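PDB 4Q05: esterase E25 from Uncultured bacterium, which hydrolyses carboxylic esters, probably through a serine nucleophile, as a dimeric member of the bacterial hormone-sensitive lipase family. Local coordinates for residues 42-47 and 299-304; 89-94 and 149-154; 115-120 and 145-150. All blocks are in the same frame, centred on the assembly; numbering follows the deposited sequence.

Contact 1 (42-47 and 299-304)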
loop_
_atom_site.group_PDB
_atom_site.type_symbol
_atom_site.label_atom_id
_atom_site.label_comp_id
_atom_site.label_asym_id
_atom_site.label_seq_id
_atom_site.Cartn_x
_atom_site.Cartn_y
_atom_site.Cartn_z
ATOM N N ARG A 42 -11.103 -17.585 -8.502
ATOM C CA ARG A 42 -10.551 -17.484 -7.163
ATOM C C ARG A 42 -11.746 -17.478 -6.207
ATOM O O ARG A 42 -12.852 -17.110 -6.595
ATOM C CB ARG A 42 -9.720 -16.186 -7.024
ATOM C CG ARG A 42 -8.368 -16.141 -7.809
ATOM C CD ARG A 42 -7.759 -14.683 -7.958
ATOM N NE ARG A 42 -8.444 -13.924 -9.009
ATOM C CZ ARG A 42 -8.397 -12.605 -9.208
ATOM N NH1 ARG A 42 -7.674 -11.804 -8.425
ATOM N NH2 ARG A 42 -9.105 -12.081 -10.207
ATOM N N THR A 43 -11.531 -17.888 -4.965
ATOM C CA THR A 43 -12.557 -17.759 -3.930
ATOM C C THR A 43 -12.075 -16.747 -2.903
ATOM O O THR A 43 -10.947 -16.834 -2.411
ATOM C CB THR A 43 -12.823 -19.100 -3.227
ATOM O OG1 THR A 43 -13.350 -20.032 -4.175
ATOM C CG2 THR A 43 -13.818 -18.929 -2.076
ATOM N N LEU A 44 -12.923 -15.785 -2.574
ATOM C CA LEU A 44 -12.513 -14.690 -1.701
ATOM C C LEU A 44 -13.396 -14.583 -0.467
ATOM O O LEU A 44 -14.503 -14.050 -0.532
ATOM C CB LEU A 44 -12.512 -13.372 -2.477
ATOM C CG LEU A 44 -12.100 -12.144 -1.675
ATOM C CD1 LEU A 44 -10.722 -12.337 -1.065
ATOM C CD2 LEU A 44 -12.121 -10.905 -2.571
ATOM N N PRO A 45 -12.911 -15.102 0.666
ATOM C CA PRO A 45 -13.681 -15.022 1.907
ATOM C C PRO A 45 -13.619 -13.616 2.486
ATOM O O PRO A 45 -12.708 -12.848 2.148
ATOM C CB PRO A 45 -12.939 -15.996 2.830
ATOM C CG PRO A 45 -11.533 -15.965 2.344
ATOM C CD PRO A 45 -11.637 -15.828 0.849
ATOM N N ALA A 46 -14.574 -13.281 3.344
ATOM C CA ALA A 46 -14.529 -12.020 4.058
ATOM C C ALA A 46 -13.209 -11.977 4.831
ATOM O O ALA A 46 -12.704 -13.005 5.257
ATOM C CB ALA A 46 -15.726 -11.894 4.987
ATOM N N PRO A 47 -12.625 -10.785 4.989
ATOM C CA PRO A 47 -11.278 -10.742 5.571
ATOM C C PRO A 47 -11.280 -10.644 7.095
ATOM O O PRO A 47 -11.574 -9.586 7.641
ATOM C CB PRO A 47 -10.684 -9.472 4.956
ATOM C CG PRO A 47 -11.870 -8.580 4.753
ATOM C CD PRO A 47 -13.060 -9.478 4.469
ATOM N N GLY A 299 -7.188 0.393 -0.580
ATOM C CA GLY A 299 -7.313 -0.859 0.143
ATOM C C GLY A 299 -7.110 -2.031 -0.781
ATOM O O GLY A 299 -7.009 -1.850 -1.991
ATOM N N THR A 300 -7.074 -3.238 -0.217
ATOM C CA THR A 300 -6.726 -4.419 -0.986
ATOM C C THR A 300 -7.733 -4.739 -2.083
ATOM O O THR A 300 -7.388 -5.383 -3.060
ATOM C CB THR A 300 -6.585 -5.643 -0.069
ATOM O OG1 THR A 300 -7.768 -5.751 0.725
ATOM C CG2 THR A 300 -5.367 -5.486 0.852
ATOM N N ARG A 301 -8.982 -4.308 -1.929
ATOM C CA ARG A 301 -10.004 -4.653 -2.920
ATOM C C ARG A 301 -10.328 -3.498 -3.866
ATOM O O ARG A 301 -11.242 -3.584 -4.681
ATOM C CB ARG A 301 -11.281 -5.140 -2.221
ATOM C CG ARG A 301 -11.023 -6.324 -1.304
ATOM C CD ARG A 301 -12.310 -6.995 -0.831
ATOM N NE ARG A 301 -11.978 -8.117 0.043
ATOM C CZ ARG A 301 -12.806 -9.111 0.339
ATOM N NH1 ARG A 301 -14.034 -9.125 -0.163
ATOM N NH2 ARG A 301 -12.403 -10.089 1.148
ATOM N N ASP A 302 -9.568 -2.420 -3.762
ATOM C CA ASP A 302 -9.842 -1.226 -4.552
ATOM C C ASP A 302 -9.448 -1.450 -6.005
ATOM O O ASP A 302 -8.307 -1.838 -6.285
ATOM C CB ASP A 302 -9.024 -0.077 -3.986
ATOM C CG ASP A 302 -9.499 1.295 -4.454
ATOM O OD1 ASP A 302 -10.246 1.404 -5.458
ATOM O OD2 ASP A 302 -9.096 2.274 -3.796
ATOM N N LEU A 303 -10.379 -1.193 -6.921
ATOM C CA LEU A 303 -10.082 -1.236 -8.349
ATOM C C LEU A 303 -9.018 -0.199 -8.689
ATOM O O LEU A 303 -8.290 -0.358 -9.671
ATOM C CB LEU A 303 -11.339 -0.956 -9.183
ATOM C CG LEU A 303 -11.302 -1.434 -10.635
ATOM C CD1 LEU A 303 -11.480 -2.949 -10.671
ATOM C CD2 LEU A 303 -12.382 -0.739 -11.498
ATOM N N LEU A 304 -8.935 0.859 -7.879
ATOM C CA LEU A 304 -7.941 1.919 -8.091
ATOM C C LEU A 304 -6.740 1.810 -7.147
ATOM O O LEU A 304 -5.978 2.772 -6.977
ATOM C CB LEU A 304 -8.562 3.312 -7.952
ATOM C CG LEU A 304 -9.754 3.581 -8.884
ATOM C CD1 LEU A 304 -10.193 5.037 -8.766
ATOM C CD2 LEU A 304 -9.366 3.262 -10.314
HETATM O O HOH W 1 -15.279 -11.574 0.431
#

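Contact 2 (89-94 and 149-154)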
loop_
_atom_site.group_PDB
_atom_site.type_symbol
_atom_site.label_atom_id
_atom_site.label_comp_id
_atom_site.label_asym_id
_atom_site.label_seq_id
_atom_site.Cartn_x
_atom_site.Cartn_y
_atom_site.Cartn_z
ATOM N N GLU A 89 -28.838 8.051 -6.650
ATOM C CA GLU A 89 -30.041 7.868 -5.854
ATOM C C GLU A 89 -29.687 7.614 -4.393
ATOM O O GLU A 89 -28.841 6.772 -4.093
ATOM C CB GLU A 89 -30.843 6.700 -6.417
ATOM C CG GLU A 89 -32.299 6.671 -6.027
ATOM C CD GLU A 89 -33.096 5.763 -6.945
ATOM O OE1 GLU A 89 -33.383 6.187 -8.088
ATOM O OE2 GLU A 89 -33.413 4.624 -6.533
ATOM N N GLY A 90 -30.317 8.358 -3.492
ATOM C CA GLY A 90 -30.157 8.126 -2.066
ATOM C C GLY A 90 -28.942 8.781 -1.434
ATOM O O GLY A 90 -28.781 8.761 -0.214
ATOM N N LYS A 91 -28.077 9.364 -2.258
ATOM C CA LYS A 91 -26.849 9.961 -1.750
ATOM C C LYS A 91 -27.155 11.168 -0.882
ATOM O O LYS A 91 -26.570 11.335 0.188
ATOM C CB LYS A 91 -25.939 10.373 -2.900
ATOM C CG LYS A 91 -25.455 9.222 -3.756
ATOM C CD LYS A 91 -24.224 8.598 -3.171
ATOM C CE LYS A 91 -23.563 7.691 -4.189
ATOM N NZ LYS A 91 -24.533 6.708 -4.739
ATOM N N VAL A 92 -28.068 12.016 -1.336
ATOM C CA VAL A 92 -28.407 13.197 -0.557
ATOM C C VAL A 92 -28.964 12.770 0.796
ATOM O O VAL A 92 -28.564 13.297 1.837
ATOM C CB VAL A 92 -29.403 14.111 -1.280
ATOM C CG1 VAL A 92 -29.846 15.235 -0.356
ATOM C CG2 VAL A 92 -28.777 14.674 -2.565
ATOM N N ASP A 93 -29.864 11.790 0.779
ATOM C CA ASP A 93 -30.454 11.274 2.013
ATOM C C ASP A 93 -29.391 10.771 2.976
ATOM O O ASP A 93 -29.416 11.107 4.159
ATOM C CB ASP A 93 -31.479 10.178 1.713
ATOM C CG ASP A 93 -32.711 10.716 1.013
ATOM O OD1 ASP A 93 -33.038 11.907 1.222
ATOM O OD2 ASP A 93 -33.348 9.949 0.256
ATOM N N MET A 94 -28.445 9.978 2.478
ATOM C CA MET A 94 -27.365 9.502 3.335
ATOM C C MET A 94 -26.590 10.681 3.921
ATOM O O MET A 94 -26.261 10.700 5.110
ATOM C CB MET A 94 -26.415 8.576 2.570
ATOM C CG MET A 94 -27.080 7.296 2.063
ATOM S SD MET A 94 -26.049 6.308 0.955
ATOM C CE MET A 94 -27.273 5.182 0.277
ATOM N N GLY A 149 -22.596 15.053 -3.172
ATOM C CA GLY A 149 -21.148 15.036 -3.084
ATOM C C GLY A 149 -20.589 15.365 -1.717
ATOM O O GLY A 149 -19.374 15.302 -1.514
ATOM N N THR A 150 -21.459 15.694 -0.767
ATOM C CA THR A 150 -20.996 16.112 0.554
ATOM C C THR A 150 -20.690 14.969 1.527
ATOM O O THR A 150 -20.118 15.204 2.592
ATOM C CB THR A 150 -21.983 17.079 1.237
ATOM O OG1 THR A 150 -23.264 16.445 1.365
ATOM C CG2 THR A 150 -22.120 18.374 0.426
ATOM N N ILE A 151 -21.053 13.740 1.180
ATOM C CA ILE A 151 -20.809 12.630 2.110
ATOM C C ILE A 151 -19.357 12.558 2.576
ATOM O O ILE A 151 -19.074 12.616 3.772
ATOM C CB ILE A 151 -21.252 11.277 1.533
ATOM C CG1 ILE A 151 -22.753 11.305 1.256
ATOM C CG2 ILE A 151 -20.920 10.139 2.507
ATOM C CD1 ILE A 151 -23.265 10.077 0.527
ATOM N N GLU A 152 -18.421 12.465 1.645
ATOM C CA GLU A 152 -17.027 12.346 2.058
ATOM C C GLU A 152 -16.538 13.598 2.800
ATOM O O GLU A 152 -15.694 13.509 3.696
ATOM C CB GLU A 152 -16.121 12.032 0.869
ATOM C CG GLU A 152 -14.654 11.900 1.238
ATOM C CD GLU A 152 -13.768 11.618 0.031
ATOM O OE1 GLU A 152 -14.041 12.152 -1.070
ATOM O OE2 GLU A 152 -12.791 10.864 0.190
ATOM N N ALA A 153 -17.059 14.760 2.412
ATOM C CA ALA A 153 -16.718 16.020 3.064
ATOM C C ALA A 153 -17.164 15.997 4.514
ATOM O O ALA A 153 -16.483 16.500 5.402
ATOM C CB ALA A 153 -17.395 17.179 2.348
ATOM N N ILE A 154 -18.342 15.444 4.742
ATOM C CA ILE A 154 -18.869 15.322 6.096
ATOM C C ILE A 154 -17.957 14.413 6.930
ATOM O O ILE A 154 -17.646 14.718 8.088
ATOM C CB ILE A 154 -20.295 14.770 6.058
ATOM C CG1 ILE A 154 -21.235 15.803 5.421
ATOM C CG2 ILE A 154 -20.772 14.375 7.459
ATOM C CD1 ILE A 154 -22.555 15.202 4.955
#

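Contact 3 (115-120 and 145-150)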
loop_
_atom_site.group_PDB
_atom_site.type_symbol
_atom_site.label_atom_id
_atom_site.label_comp_id
_atom_site.label_asym_id
_atom_site.label_seq_id
_atom_site.Cartn_x
_atom_site.Cartn_y
_atom_site.Cartn_z
ATOM N N SER A 115 -20.877 26.502 -7.380
ATOM C CA SER A 115 -21.618 25.854 -6.303
ATOM C C SER A 115 -20.650 25.254 -5.279
ATOM O O SER A 115 -19.735 24.512 -5.642
ATOM C CB SER A 115 -22.497 24.746 -6.889
ATOM O OG SER A 115 -23.287 24.148 -5.883
ATOM N N VAL A 116 -20.835 25.584 -4.004
ATOM C CA VAL A 116 -20.018 24.992 -2.941
ATOM C C VAL A 116 -20.862 24.597 -1.735
ATOM O O VAL A 116 -21.983 25.059 -1.579
ATOM C CB VAL A 116 -18.913 25.951 -2.453
ATOM C CG1 VAL A 116 -17.992 26.329 -3.613
ATOM C CG2 VAL A 116 -19.527 27.199 -1.791
ATOM N N TYR A 117 -20.308 23.748 -0.880
ATOM C CA TYR A 117 -20.959 23.427 0.378
ATOM C C TYR A 117 -19.993 23.667 1.503
ATOM O O TYR A 117 -18.876 23.133 1.493
ATOM C CB TYR A 117 -21.450 21.977 0.391
ATOM C CG TYR A 117 -22.611 21.772 -0.541
ATOM C CD1 TYR A 117 -23.912 22.020 -0.125
ATOM C CD2 TYR A 117 -22.404 21.379 -1.852
ATOM C CE1 TYR A 117 -24.978 21.859 -0.993
ATOM C CE2 TYR A 117 -23.461 21.216 -2.720
ATOM C CZ TYR A 117 -24.741 21.455 -2.286
ATOM O OH TYR A 117 -25.790 21.293 -3.158
ATOM N N TYR A 118 -20.420 24.495 2.457
ATOM C CA TYR A 118 -19.662 24.740 3.670
ATOM C C TYR A 118 -20.035 23.662 4.669
ATOM O O TYR A 118 -21.194 23.530 5.035
ATOM C CB TYR A 118 -19.996 26.106 4.249
ATOM C CG TYR A 118 -19.531 27.255 3.384
ATOM C CD1 TYR A 118 -20.315 27.717 2.336
ATOM C CD2 TYR A 118 -18.307 27.880 3.619
ATOM C CE1 TYR A 118 -19.893 28.769 1.547
ATOM C CE2 TYR A 118 -17.880 28.931 2.832
ATOM C CZ TYR A 118 -18.676 29.369 1.798
ATOM O OH TYR A 118 -18.261 30.416 1.007
ATOM N N VAL A 119 -19.042 22.898 5.096
ATOM C CA VAL A 119 -19.256 21.726 5.937
ATOM C C VAL A 119 -18.487 21.964 7.223
ATOM O O VAL A 119 -17.258 21.959 7.230
ATOM C CB VAL A 119 -18.770 20.433 5.238
ATOM C CG1 VAL A 119 -19.024 19.185 6.125
ATOM C CG2 VAL A 119 -19.465 20.259 3.888
ATOM N N THR A 120 -19.222 22.228 8.298
ATOM C CA THR A 120 -18.620 22.589 9.576
ATOM C C THR A 120 -18.951 21.537 10.628
ATOM O O THR A 120 -20.121 21.314 10.937
ATOM C CB THR A 120 -19.149 23.951 10.064
ATOM O OG1 THR A 120 -19.197 24.863 8.963
ATOM C CG2 THR A 120 -18.257 24.523 11.152
ATOM N N GLY A 145 -23.021 15.035 -7.997
ATOM C CA GLY A 145 -23.273 16.453 -8.132
ATOM C C GLY A 145 -24.141 16.921 -6.980
ATOM O O GLY A 145 -24.831 16.123 -6.336
ATOM N N GLY A 146 -24.096 18.216 -6.701
ATOM C CA GLY A 146 -24.935 18.766 -5.660
ATOM C C GLY A 146 -24.620 18.204 -4.291
ATOM O O GLY A 146 -23.475 17.843 -3.979
ATOM N N GLU A 147 -25.650 18.127 -3.463
ATOM C CA GLU A 147 -25.462 17.790 -2.070
ATOM C C GLU A 147 -25.020 16.337 -1.929
ATOM O O GLU A 147 -24.451 15.946 -0.913
ATOM C CB GLU A 147 -26.754 18.056 -1.300
ATOM C CG GLU A 147 -26.562 18.116 0.193
ATOM C CD GLU A 147 -27.842 18.462 0.919
ATOM O OE1 GLU A 147 -27.887 18.282 2.154
ATOM O OE2 GLU A 147 -28.796 18.909 0.249
ATOM N N ALA A 148 -25.246 15.547 -2.976
ATOM C CA ALA A 148 -24.838 14.149 -2.956
ATOM C C ALA A 148 -23.334 14.035 -2.739
ATOM O O ALA A 148 -22.854 13.057 -2.177
ATOM C CB ALA A 148 -25.248 13.457 -4.248
ATOM N N GLY A 149 -22.596 15.053 -3.172
ATOM C CA GLY A 149 -21.148 15.036 -3.084
ATOM C C GLY A 149 -20.589 15.365 -1.717
ATOM O O GLY A 149 -19.374 15.302 -1.514
ATOM N N THR A 150 -21.459 15.694 -0.767
ATOM C CA THR A 150 -20.996 16.112 0.554
ATOM C C THR A 150 -20.690 14.969 1.527
ATOM O O THR A 150 -20.118 15.204 2.592
ATOM C CB THR A 150 -21.983 17.079 1.237
ATOM O OG1 THR A 150 -23.264 16.445 1.365
ATOM C CG2 THR A 150 -22.120 18.374 0.426
#

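Contact 1 (42-47 and 299-304)
Leu44 approaches Arg301 from the opposite direction and lays its CD2 methyl over one face of the guanidinium. Leu44 CD2 sits above the centre of the group, 3.5 Å from Arg301 CZ. Leu44 holds CG anti to its own N (chi1 180°), which sends the branch toward the arginine. This is the tight part of the contact. Pro47 adds to it obliquely, with Pro47 CD 3.4 Å from Arg301 NH2. Arg301 NH2 donates to Pro45 O at 3.0 Å. That oxygen lies near the guanidinium plane, but the bond is bent, with an angle of 133° at the hydrogen. The looser side is bridged by solvent. One water accepts from Arg301 NH1 at 2.8 Å and donates to Leu44 O at 2.8 Å. The Arg301 chain, extended from CG to NE, spans the gap to 42-47. The strongest partner of its charge is Asp244 of the second subunit, which forms a salt bridge with NE; Trp37 of that subunit makes a cation-pi contact. With a methionine in place of Arg301, Pro45 O would probably lose its donor, Asp244 of the second subunit its salt-bridge partner, and the water one of its two holds. The contact thus belongs to the dimer interface. Residues 42-44 pair antiparallel with a strand of the second subunit, helix 52-59 packs on Pro47 and Arg301 through Ile58, and 299-304 links strand 294-299 to helix 305-317.

Contact 2 (89-94 and 149-154)
Lys91 and Met94 meet Ile151 where two helices of this alpha/beta hydrolase come together. They are the first turns of helices 91-102 and 151-160. The joint lies near the surface. Its side-chain contacts are aliphatic, and the Ile151 methyl also rests against a carbonyl oxygen. Gly90 caps the first helix at its N-terminal end. Its positive phi (84°) suits a residue without a side chain, and Gly90 O accepts from Met94 N at 3.0 Å to close the first turn. Lys91 follows. Its chain bends at chi2 and again at chi4, and it crosses Ile151 at about a right angle. The middle of the chain does the touching, with Lys91 CD 4.1 Å from Ile151 CD1. The ammonium end leads away and is hydrogen-bonded to Leu87 O, so the lysine offers Ile151 its methylenes rather than its charge. One turn on, Met94 contributes its root: Met94 CB is 4.0 Å from Ile151 CD1, while the thioether end points elsewhere. Ala95, next along the helix, also packs on Ile151. Ile151 reaches across with CG1 anti to its carbonyl carbon (chi1 -61°) and an extended chi2. Ile151 CD1 ends 3.6 Å from the backbone oxygen Lys91 O.

Contact 3 (115-120 and 145-150)
Tyr117 reaches from its strand across Thr150 to the turn at Gly146 and Glu147. At the root, Tyr117 CB is 3.7 Å from Thr150 CG2. Next, Tyr117 CG comes closer to the same methyl, at 3.6 Å from Thr150 CG2. The two side chains cross at about a right angle. Further along, Tyr117 CE2 lies 3.6 Å from Gly146 C, and Tyr117 CZ is 3.6 Å from Glu147 N. At the tip, Tyr117 OH stands 3.2 Å from Glu147 N, but the angle is too poor for a hydrogen bond. Tyr117 OH also touches Glu147 CB at 3.9 Å. The contact is therefore van der Waals packing against a backbone turn. The turn runs into a short 3-10 segment, 147-149. Thr150 OG1 donates to Glu147 O at 2.6 Å, in the carbonyl plane, and Thr150 N donates to the same oxygen. With OG1 turned back this way (chi1 59°), CG2 is left facing the tyrosine. The Glu147 carboxylate forms a salt bridge with Arg96 of helix 91-102. In the central sheet of the alpha/beta hydrolase fold, strand 114-120 lies between strands 105-111 and 164-168, where Tyr117 meets His108 and Asp168. The 145-150 loop leads from strand 132-136 to helix 151-160.

How the contacts relate
Contacts 2 and 3 are neighbours, with centres about 8 Å apart. They share Gly149 and Thr150, and Ala148 packs on Lys91 and Val92. Together they pack the first turn of helix 151-160 and the loop before it on both helix 91-102 and strand 114-120. Contact 2 is a surface joint of aliphatic chains with one backbone carbonyl; contact 3 is partly buried and sets an aromatic ring on a backbone turn. Contact 1 is separate, its centre about 25 Å from that of contact 2 and about 30 Å from that of contact 3. It is buried with the second subunit alongside. There a charged group packs against apolar side chains, with a carbonyl and a water at its polar edge.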